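Local structure of 2-c-methyl-d-erythritol 4-phosphate cytidylyltransferase (Streptococcus pneumoniae, 2VSI) at residues B[7-12]-B[112-117]; B[41-46]-B[119-124]; B[49-54]-B[78-83]. The protein catalyses the transfer of the cytidylyl group of CTP to D-ribitol 5-phosphate, a reaction that yields CDP-ribitol and diphosphate. All coordinates share one frame; numbering follows the deposited sequence.

The three contacts illustrate how an alpha/beta nucleotidyltransferase of the GT-A type is built around its central sheet. Interactions 1 and 3 share that sheet, where strands 77-81, 50-54, 3-8 and 108-113 adjoin in this order; their centres are about 10 Å apart, and both reach the bound nucleotide CDF. Interaction 2 lies on one face of the sheet, where helices 33-43 and 121-131 meet, its centre about 16 Å from that of interaction 1 and 18 Å from that of interaction 3. Along the chain, interactions 1 and 2 interleave, while interaction 3 is nested within the loops that both close. Interactions 1 and 3 thus converge on one ligand, and interaction 2 packs helices behind it.

Interaction 1. Residues B[7-12]-B[112-117]; sequences ILAGGT and HDSVRP. With CDF (4-amino-1-{5-O-[(R)-hydroxy(phosphonooxy)phosphoryl]-alpha-D-arabinofuranosyl}pyrimidin-2(1H)-one), chain D.
His-112 and Ile-7 lie side by side on one face of the sheet where parallel strands 108-113 and 3-8 adjoin, Ile-7 CD1 resting 4.1 Å from His-112 CB. With CG anti to the backbone N (chi1 -170°), the imidazole extends to the following turn, and His-112 NE2 donates in the ring plane to a lone pair of Arg-116 O at 2.8 Å. This bond ties the turn back to its strand. Between the backbones, Leu-8 N donates to His-112 O (3.1 Å), and Leu-8 O accepts from Ser-114 N (3.1 Å). The methylene of Ser-114 fits against two methyls, with CB 3.5 Å from Ala-9 CB and 3.7 Å from Ile-7 CG2. Its hydroxyl turns to the ligand: Ser-114 OG lies 2.7 Å from O3' of CDF, which donates to Leu-8 O at 2.5 Å. On the other face, Asp-113 forms salt bridges with Arg-116 and with Arg-86 of the CTP site. At the C-terminal ends of two central strands, Leu-8 O therefore serves both strand pairing and ligand binding, and the sugar hydroxyl is probably placed by a backbone carbonyl together with the Ser-114 hydroxyl.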
loop_
_atom_site.group_PDB
_atom_site.type_symbol
_atom_site.label_atom_id
_atom_site.label_comp_id
_atom_site.label_asym_id
_atom_site.label_seq_id
_atom_site.Cartn_x
_atom_site.Cartn_y
_atom_site.Cartn_z
ATOM N N ILE B 7 -15.016 -16.962 7.302
ATOM C CA ILE B 7 -14.373 -15.844 8.004
ATOM C C ILE B 7 -13.117 -16.269 8.760
ATOM O O ILE B 7 -13.189 -16.908 9.811
ATOM C CB ILE B 7 -15.347 -15.116 8.963
ATOM C CG1 ILE B 7 -16.664 -14.764 8.260
ATOM C CG2 ILE B 7 -14.696 -13.862 9.524
ATOM C CD1 ILE B 7 -16.531 -13.704 7.183
ATOM N N LEU B 8 -11.969 -15.901 8.205
ATOM C CA LEU B 8 -10.685 -16.201 8.807
ATOM C C LEU B 8 -10.488 -15.277 9.995
ATOM O O LEU B 8 -10.248 -14.073 9.829
ATOM C CB LEU B 8 -9.560 -16.039 7.782
ATOM C CG LEU B 8 -9.424 -17.069 6.653
ATOM C CD1 LEU B 8 -9.369 -18.489 7.191
ATOM C CD2 LEU B 8 -10.548 -16.930 5.629
ATOM N N ALA B 9 -10.598 -15.855 11.192
ATOM C CA ALA B 9 -10.786 -15.078 12.411
ATOM C C ALA B 9 -10.057 -15.624 13.635
ATOM O O ALA B 9 -10.583 -15.539 14.748
ATOM C CB ALA B 9 -12.281 -14.955 12.708
ATOM N N GLY B 10 -8.855 -16.168 13.455
ATOM C CA GLY B 10 -8.121 -16.687 14.610
ATOM C C GLY B 10 -6.732 -17.259 14.409
ATOM O O GLY B 10 -6.485 -18.019 13.468
ATOM N N GLY B 11 -5.837 -16.899 15.329
ATOM C CA GLY B 11 -4.454 -17.371 15.340
ATOM C C GLY B 11 -3.561 -16.501 16.213
ATOM O O GLY B 11 -3.863 -15.326 16.453
ATOM N N THR B 12 -2.468 -17.088 16.701
ATOM C CA THR B 12 -1.426 -16.343 17.423
ATOM C C THR B 12 -0.033 -16.588 16.809
ATOM O O THR B 12 0.098 -17.322 15.823
ATOM C CB THR B 12 -1.425 -16.642 18.951
ATOM O OG1 THR B 12 -1.530 -18.055 19.175
ATOM C CG2 THR B 12 -2.581 -15.926 19.643
ATOM N N HIS B 112 -12.876 -14.302 3.866
ATOM C CA HIS B 112 -12.740 -12.893 4.219
ATOM C C HIS B 112 -12.070 -12.677 5.583
ATOM O O HIS B 112 -12.388 -13.360 6.549
ATOM C CB HIS B 112 -14.121 -12.229 4.185
ATOM C CG HIS B 112 -14.084 -10.739 4.300
ATOM N ND1 HIS B 112 -13.713 -9.922 3.255
ATOM C CD2 HIS B 112 -14.376 -9.920 5.336
ATOM C CE1 HIS B 112 -13.776 -8.662 3.643
ATOM N NE2 HIS B 112 -14.175 -8.633 4.902
ATOM N N ASP B 113 -11.146 -11.721 5.653
ATOM C CA ASP B 113 -10.534 -11.337 6.923
ATOM C C ASP B 113 -11.573 -10.793 7.903
ATOM O O ASP B 113 -12.324 -9.873 7.571
ATOM C CB ASP B 113 -9.461 -10.267 6.707
ATOM C CG ASP B 113 -8.280 -10.765 5.915
ATOM O OD1 ASP B 113 -8.053 -11.990 5.866
ATOM O OD2 ASP B 113 -7.564 -9.916 5.347
ATOM N N SER B 114 -11.606 -11.357 9.108
ATOM C CA SER B 114 -12.457 -10.844 10.193
ATOM C C SER B 114 -12.121 -9.403 10.581
ATOM O O SER B 114 -12.985 -8.683 11.076
ATOM C CB SER B 114 -12.348 -11.732 11.434
ATOM O OG SER B 114 -11.072 -11.611 12.042
ATOM N N VAL B 115 -10.865 -9.005 10.359
ATOM C CA VAL B 115 -10.368 -7.645 10.657
ATOM C C VAL B 115 -10.570 -6.658 9.503
ATOM O O VAL B 115 -9.917 -5.612 9.445
ATOM C CB VAL B 115 -8.860 -7.644 11.058
ATOM C CG1 VAL B 115 -8.652 -8.292 12.428
ATOM C CG2 VAL B 115 -7.989 -8.308 9.980
ATOM N N ARG B 116 -11.466 -7.013 8.585
ATOM C CA ARG B 116 -11.887 -6.148 7.489
ATOM C C ARG B 116 -13.400 -5.979 7.574
ATOM O O ARG B 116 -14.137 -6.621 6.814
ATOM C CB ARG B 116 -11.492 -6.758 6.138
ATOM C CG ARG B 116 -10.046 -6.518 5.734
ATOM C CD ARG B 116 -9.780 -7.001 4.328
ATOM N NE ARG B 116 -8.746 -6.213 3.651
ATOM C CZ ARG B 116 -7.459 -6.555 3.552
ATOM N NH1 ARG B 116 -7.007 -7.680 4.098
ATOM N NH2 ARG B 116 -6.613 -5.766 2.901
ATOM N N PRO B 117 -13.875 -5.143 8.519
ATOM C CA PRO B 117 -15.312 -5.002 8.769
ATOM C C PRO B 117 -16.026 -4.015 7.844
ATOM O O PRO B 117 -17.254 -3.924 7.885
ATOM C CB PRO B 117 -15.357 -4.498 10.210
ATOM C CG PRO B 117 -14.120 -3.701 10.357
ATOM C CD PRO B 117 -13.084 -4.290 9.426
HETATM O O3B CDF D . -2.485 -12.110 7.649
HETATM P PB CDF D . -1.882 -11.734 8.984
HETATM O O1B CDF D . -0.480 -11.178 8.892
HETATM O O2B CDF D . -2.066 -12.767 10.073
HETATM O O3A CDF D . -2.753 -10.465 9.467
HETATM P PA CDF D . -4.249 -10.618 10.049
HETATM O O1A CDF D . -4.181 -11.427 11.324
HETATM O O2A CDF D . -4.864 -9.241 10.098
HETATM O "O5'" CDF D . -4.986 -11.486 8.904
HETATM C "C5'" CDF D . -6.405 -11.462 8.737
HETATM C "C4'" CDF D . -7.066 -12.711 9.319
HETATM O "O4'" CDF D . -6.230 -13.869 9.179
HETATM C "C3'" CDF D . -7.348 -12.532 10.805
HETATM O "O3'" CDF D . -8.754 -12.437 11.042
HETATM C "C2'" CDF D . -6.736 -13.745 11.483
HETATM O "O2'" CDF D . -6.092 -13.368 12.703
HETATM C "C1'" CDF D . -5.718 -14.244 10.464
HETATM N N1 CDF D . -5.429 -15.679 10.579
HETATM C C2 CDF D . -6.358 -16.691 10.223
HETATM O O2 CDF D . -7.491 -16.409 9.787
HETATM N N3 CDF D . -6.018 -17.994 10.361
HETATM C C4 CDF D . -4.797 -18.342 10.832
HETATM N N4 CDF D . -4.469 -19.645 10.965
HETATM C C6 CDF D . -4.220 -16.023 11.044
HETATM C C5 CDF D . -3.874 -17.364 11.184
#

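Interaction 2. Residues B[41-46]-B[119-124]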
loop_
_atom_site.group_PDB
_atom_site.type_symbol
_atom_site.label_atom_id
_atom_site.label_comp_id
_atom_site.label_asym_id
_atom_site.label_seq_id
_atom_site.Cartn_x
_atom_site.Cartn_y
_atom_site.Cartn_z
ATOM N N PHE B 41 -22.171 -10.072 6.026
ATOM C CA PHE B 41 -22.547 -11.282 5.304
ATOM C C PHE B 41 -23.976 -11.766 5.560
ATOM O O PHE B 41 -24.517 -12.521 4.751
ATOM C CB PHE B 41 -21.536 -12.396 5.570
ATOM C CG PHE B 41 -20.180 -12.132 4.980
ATOM C CD1 PHE B 41 -19.909 -12.454 3.652
ATOM C CD2 PHE B 41 -19.173 -11.554 5.747
ATOM C CE1 PHE B 41 -18.658 -12.209 3.100
ATOM C CE2 PHE B 41 -17.918 -11.301 5.203
ATOM C CZ PHE B 41 -17.660 -11.631 3.879
ATOM N N VAL B 42 -24.594 -11.337 6.663
ATOM C CA VAL B 42 -26.011 -11.655 6.894
ATOM C C VAL B 42 -26.921 -10.821 5.983
ATOM O O VAL B 42 -28.073 -11.192 5.744
ATOM C CB VAL B 42 -26.452 -11.555 8.398
ATOM C CG1 VAL B 42 -25.614 -12.474 9.284
ATOM C CG2 VAL B 42 -26.411 -10.124 8.910
ATOM N N LEU B 43 -26.386 -9.707 5.476
ATOM C CA LEU B 43 -27.074 -8.862 4.490
ATOM C C LEU B 43 -27.409 -9.645 3.223
ATOM O O LEU B 43 -28.504 -9.498 2.670
ATOM C CB LEU B 43 -26.238 -7.619 4.121
ATOM C CG LEU B 43 -25.857 -6.537 5.148
ATOM C CD1 LEU B 43 -25.244 -5.324 4.450
ATOM C CD2 LEU B 43 -27.039 -6.110 6.028
ATOM N N GLU B 44 -26.460 -10.471 2.774
ATOM C CA GLU B 44 -26.661 -11.338 1.613
ATOM C C GLU B 44 -27.670 -12.452 1.903
ATOM O O GLU B 44 -27.388 -13.377 2.671
ATOM C CB GLU B 44 -25.335 -11.929 1.129
ATOM C CG GLU B 44 -25.464 -12.833 -0.090
ATOM C CD GLU B 44 -26.213 -12.180 -1.230
ATOM O OE1 GLU B 44 -25.768 -11.118 -1.703
ATOM O OE2 GLU B 44 -27.251 -12.728 -1.654
ATOM N N PRO B 45 -28.855 -12.364 1.280
ATOM C CA PRO B 45 -29.872 -13.387 1.484
ATOM C C PRO B 45 -29.473 -14.776 0.969
ATOM O O PRO B 45 -30.046 -15.772 1.415
ATOM C CB PRO B 45 -31.070 -12.850 0.690
ATOM C CG PRO B 45 -30.471 -11.926 -0.324
ATOM C CD PRO B 45 -29.315 -11.299 0.370
ATOM N N SER B 46 -28.502 -14.844 0.057
ATOM C CA SER B 46 -28.188 -16.099 -0.642
ATOM C C SER B 46 -27.119 -16.979 0.016
ATOM O O SER B 46 -26.990 -18.155 -0.335
ATOM C CB SER B 46 -27.832 -15.835 -2.110
ATOM O OG SER B 46 -26.559 -15.230 -2.226
ATOM N N ILE B 119 -16.394 -4.098 4.621
ATOM C CA ILE B 119 -16.772 -4.723 3.373
ATOM C C ILE B 119 -18.236 -4.359 3.091
ATOM O O ILE B 119 -19.058 -4.372 4.000
ATOM C CB ILE B 119 -16.533 -6.253 3.449
ATOM C CG1 ILE B 119 -17.069 -6.973 2.207
ATOM C CG2 ILE B 119 -17.093 -6.835 4.754
ATOM C CD1 ILE B 119 -16.735 -8.448 2.170
ATOM N N THR B 120 -18.542 -3.996 1.847
ATOM C CA THR B 120 -19.914 -3.670 1.448
ATOM C C THR B 120 -20.581 -4.886 0.822
ATOM O O THR B 120 -19.912 -5.851 0.465
ATOM C CB THR B 120 -19.989 -2.484 0.441
ATOM O OG1 THR B 120 -19.250 -2.800 -0.749
ATOM C CG2 THR B 120 -19.461 -1.188 1.058
ATOM N N LEU B 121 -21.903 -4.832 0.695
ATOM C CA LEU B 121 -22.644 -5.871 -0.004
ATOM C C LEU B 121 -22.229 -5.907 -1.480
ATOM O O LEU B 121 -22.177 -6.981 -2.092
ATOM C CB LEU B 121 -24.151 -5.621 0.109
ATOM C CG LEU B 121 -25.112 -6.786 0.406
ATOM C CD1 LEU B 121 -26.544 -6.381 0.051
ATOM C CD2 LEU B 121 -24.751 -8.097 -0.289
ATOM N N ARG B 122 -21.941 -4.730 -2.039
ATOM C CA ARG B 122 -21.509 -4.600 -3.433
ATOM C C ARG B 122 -20.297 -5.498 -3.698
ATOM O O ARG B 122 -20.296 -6.276 -4.650
ATOM C CB ARG B 122 -21.206 -3.127 -3.767
ATOM C CG ARG B 122 -21.156 -2.769 -5.269
ATOM C CD ARG B 122 -19.784 -3.054 -5.910
ATOM N NE ARG B 122 -18.668 -2.455 -5.170
ATOM C CZ ARG B 122 -17.410 -2.900 -5.192
ATOM N NH1 ARG B 122 -17.080 -3.963 -5.916
ATOM N NH2 ARG B 122 -16.479 -2.281 -4.474
ATOM N N MET B 123 -19.284 -5.396 -2.839
ATOM C CA MET B 123 -18.098 -6.253 -2.905
ATOM C C MET B 123 -18.433 -7.744 -2.826
ATOM O O MET B 123 -17.913 -8.545 -3.612
ATOM C CB MET B 123 -17.119 -5.885 -1.792
ATOM C CG MET B 123 -16.168 -4.764 -2.143
ATOM S SD MET B 123 -15.278 -4.178 -0.690
ATOM C CE MET B 123 -16.402 -2.960 -0.034
ATOM N N ILE B 124 -19.302 -8.100 -1.878
ATOM C CA ILE B 124 -19.752 -9.478 -1.671
ATOM C C ILE B 124 -20.399 -10.024 -2.937
ATOM O O ILE B 124 -20.034 -11.097 -3.418
ATOM C CB ILE B 124 -20.748 -9.577 -0.486
ATOM C CG1 ILE B 124 -20.033 -9.284 0.838
ATOM C CG2 ILE B 124 -21.427 -10.954 -0.444
ATOM C CD1 ILE B 124 -20.947 -8.897 1.984
#
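Phe-41 meets Ile-119 and Ile-124 where two parts of the Rossmann-like alpha/beta fold come together on the same face of the central sheet: the last turn of helix 33-43, and the loop leading into helix 121-131 with that helix's first turn. The aromatic ring is the main bump. It reaches into a hollow formed by the two isoleucines, which approach it from different directions. Ile-124 lies over one face, its CD1 4.0 Å above the ring plane and displaced toward the rim, while its CG1 comes 3.9 Å from Phe-41 CE1. Ile-119 crosses the phenyl group at about a right angle, with CD1 3.7 Å from Phe-41 CZ. The Ile-119 chain is extended, with CG1 anti to the backbone N (chi1 174°), and this brings the terminal methyl up to the ring. The ring also packs edge-to-face with His-112 and touches Ile-7 and Ile-50, so it lies between the helices and the sheet.

Toward the surface the roles are reversed, and Leu-121 is the bump. It projects between the adjacent residues Leu-43 and Glu-44: Leu-121 CG stands 4.0 Å from Leu-43 CB, and its CD2 branch passes across the glutamate side chain. Thr-120 occupies the N-cap position, where its OG1 accepts a weak bond from Met-123 N; Leu-121 is the first residue of the helix that follows. Glu-44 bends at chi2 (52°), folding its carboxylate back toward its own chain instead of extending it. There Glu-44 OE2 accepts from two donors, Ser-46 N at 3.0 Å through the anti lone pair and Ser-46 OG at 2.7 Å from above the carboxylate plane. The other oxygen, Glu-44 OE1, lies 3.5 Å from the Leu-121 CD2 methyl.

Interaction 3. Residues B[49-54]-B[78-83]. With CDF (4-amino-1-{5-O-[(R)-hydroxy(phosphonooxy)phosphoryl]-alpha-D-arabinofuranosyl}pyrimidin-2(1H)-one), chain D.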
loop_
_atom_site.group_PDB
_atom_site.type_symbol
_atom_site.label_atom_id
_atom_site.label_comp_id
_atom_site.label_asym_id
_atom_site.label_seq_id
_atom_site.Cartn_x
_atom_site.Cartn_y
_atom_site.Cartn_z
ATOM N N LYS B 49 -24.688 -20.659 5.150
ATOM C CA LYS B 49 -24.196 -20.481 6.510
ATOM C C LYS B 49 -22.904 -19.672 6.510
ATOM O O LYS B 49 -22.196 -19.611 5.500
ATOM C CB LYS B 49 -24.007 -21.826 7.216
ATOM C CG LYS B 49 -25.239 -22.712 7.160
ATOM C CD LYS B 49 -25.433 -23.530 8.428
ATOM C CE LYS B 49 -26.168 -22.754 9.511
ATOM N NZ LYS B 49 -27.585 -22.468 9.141
ATOM N N ILE B 50 -22.622 -19.028 7.638
ATOM C CA ILE B 50 -21.408 -18.242 7.773
ATOM C C ILE B 50 -20.483 -18.922 8.766
ATOM O O ILE B 50 -20.711 -18.889 9.978
ATOM C CB ILE B 50 -21.696 -16.781 8.181
ATOM C CG1 ILE B 50 -22.697 -16.141 7.206
ATOM C CG2 ILE B 50 -20.395 -15.987 8.238
ATOM C CD1 ILE B 50 -23.358 -14.878 7.725
ATOM N N VAL B 51 -19.441 -19.546 8.231
ATOM C CA VAL B 51 -18.518 -20.351 9.016
ATOM C C VAL B 51 -17.332 -19.494 9.454
ATOM O O VAL B 51 -16.601 -18.954 8.615
ATOM C CB VAL B 51 -18.046 -21.587 8.214
ATOM C CG1 VAL B 51 -17.246 -22.531 9.096
ATOM C CG2 VAL B 51 -19.239 -22.319 7.611
ATOM N N VAL B 52 -17.150 -19.367 10.767
ATOM C CA VAL B 52 -16.089 -18.522 11.335
ATOM C C VAL B 52 -14.951 -19.379 11.904
ATOM O O VAL B 52 -15.190 -20.318 12.667
ATOM C CB VAL B 52 -16.655 -17.568 12.413
ATOM C CG1 VAL B 52 -15.569 -16.669 12.966
ATOM C CG2 VAL B 52 -17.789 -16.732 11.838
ATOM N N GLY B 53 -13.720 -19.050 11.521
ATOM C CA GLY B 53 -12.547 -19.833 11.908
ATOM C C GLY B 53 -11.651 -19.124 12.907
ATOM O O GLY B 53 -10.767 -18.348 12.524
ATOM N N VAL B 54 -11.874 -19.407 14.190
ATOM C CA VAL B 54 -11.139 -18.776 15.290
ATOM C C VAL B 54 -10.102 -19.717 15.909
ATOM O O VAL B 54 -10.115 -20.923 15.656
ATOM C CB VAL B 54 -12.097 -18.278 16.395
ATOM C CG1 VAL B 54 -13.039 -17.221 15.846
ATOM C CG2 VAL B 54 -12.886 -19.436 16.969
ATOM N N ILE B 78 -21.655 -20.673 12.041
ATOM C CA ILE B 78 -20.968 -21.845 12.577
ATOM C C ILE B 78 -19.531 -21.513 12.982
ATOM O O ILE B 78 -18.710 -21.142 12.139
ATOM C CB ILE B 78 -20.941 -23.013 11.563
ATOM C CG1 ILE B 78 -22.358 -23.371 11.099
ATOM C CG2 ILE B 78 -20.232 -24.230 12.166
ATOM C CD1 ILE B 78 -22.396 -24.262 9.882
ATOM N N ILE B 79 -19.231 -21.666 14.267
ATOM C CA ILE B 79 -17.882 -21.441 14.780
ATOM C C ILE B 79 -17.037 -22.714 14.642
ATOM O O ILE B 79 -17.516 -23.815 14.919
ATOM C CB ILE B 79 -17.920 -20.977 16.265
ATOM C CG1 ILE B 79 -18.846 -19.757 16.454
ATOM C CG2 ILE B 79 -16.514 -20.714 16.806
ATOM C CD1 ILE B 79 -18.477 -18.500 15.661
ATOM N N THR B 80 -15.787 -22.560 14.205
ATOM C CA THR B 80 -14.862 -23.696 14.082
ATOM C C THR B 80 -13.415 -23.302 14.386
ATOM O O THR B 80 -13.081 -22.119 14.414
ATOM C CB THR B 80 -14.962 -24.395 12.688
ATOM O OG1 THR B 80 -14.261 -25.646 12.719
ATOM C CG2 THR B 80 -14.387 -23.521 11.584
ATOM N N LYS B 81 -12.571 -24.303 14.623
ATOM C CA LYS B 81 -11.155 -24.092 14.925
ATOM C C LYS B 81 -10.374 -23.687 13.665
ATOM O O LYS B 81 -10.635 -24.205 12.578
ATOM C CB LYS B 81 -10.560 -25.365 15.544
ATOM C CG LYS B 81 -9.233 -25.175 16.276
ATOM C CD LYS B 81 -8.767 -26.472 16.946
ATOM C CE LYS B 81 -7.561 -26.229 17.851
ATOM N NZ LYS B 81 -7.030 -27.480 18.457
ATOM N N GLY B 82 -9.427 -22.759 13.813
ATOM C CA GLY B 82 -8.536 -22.371 12.716
ATOM C C GLY B 82 -7.293 -23.244 12.642
ATOM O O GLY B 82 -7.192 -24.248 13.351
ATOM N N GLY B 83 -6.344 -22.865 11.786
ATOM C CA GLY B 83 -5.073 -23.590 11.650
ATOM C C GLY B 83 -3.856 -22.739 11.970
ATOM O O GLY B 83 -3.987 -21.648 12.521
HETATM O O3B CDF D . -2.485 -12.110 7.649
HETATM P PB CDF D . -1.882 -11.734 8.984
HETATM O O1B CDF D . -0.480 -11.178 8.892
HETATM O O2B CDF D . -2.066 -12.767 10.073
HETATM O O3A CDF D . -2.753 -10.465 9.467
HETATM P PA CDF D . -4.249 -10.618 10.049
HETATM O O1A CDF D . -4.181 -11.427 11.324
HETATM O O2A CDF D . -4.864 -9.241 10.098
HETATM O "O5'" CDF D . -4.986 -11.486 8.904
HETATM C "C5'" CDF D . -6.405 -11.462 8.737
HETATM C "C4'" CDF D . -7.066 -12.711 9.319
HETATM O "O4'" CDF D . -6.230 -13.869 9.179
HETATM C "C3'" CDF D . -7.348 -12.532 10.805
HETATM O "O3'" CDF D . -8.754 -12.437 11.042
HETATM C "C2'" CDF D . -6.736 -13.745 11.483
HETATM O "O2'" CDF D . -6.092 -13.368 12.703
HETATM C "C1'" CDF D . -5.718 -14.244 10.464
HETATM N N1 CDF D . -5.429 -15.679 10.579
HETATM C C2 CDF D . -6.358 -16.691 10.223
HETATM O O2 CDF D . -7.491 -16.409 9.787
HETATM N N3 CDF D . -6.018 -17.994 10.361
HETATM C C4 CDF D . -4.797 -18.342 10.832
HETATM N N4 CDF D . -4.469 -19.645 10.965
HETATM C C6 CDF D . -4.220 -16.023 11.044
HETATM C C5 CDF D . -3.874 -17.364 11.184
#
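Five backbone hydrogen bonds join Ile-50, Val-52 and Val-54 to Ile-78, Thr-80 and Gly-82 in parallel pairing. Thr-80 N meets Val-52 O at 2.8 Å, almost in line with the carbonyl (175°), whereas Gly-82 N approaches Val-54 O at 2.7 Å from above its plane. That last bond carries the pairing past the end of strand 77-81. The Lys-49 chain, bent at three torsions, crosses Ile-78 so that Lys-49 CD packs 3.4 Å from Ile-78 CD1; Lys-49 NZ donates to Glu-75 O. On one face Val-51 CG1 lies 3.9 Å from Thr-80 CG2. On the other, Ile-79 CD1 lies 3.8 Å from Val-52 CB, and the Ile-79 CG2 methyl also meets Val-54 CG2. Farther out, Gly-83 N donates to Ser-89 OG, while Gly-83 O comes 2.6 Å from CDF N4, at the amino group of the cytosine. Strands 50-54 and 77-81 belong to one beta-alpha-beta unit: its connecting helix 59-69 covers Val-54 and Ile-79, helix 33-43 covers Val-52, helix 86-100 packs on Val-51 and Thr-80, and strand 3-8 continues the sheet beyond strand 50-54.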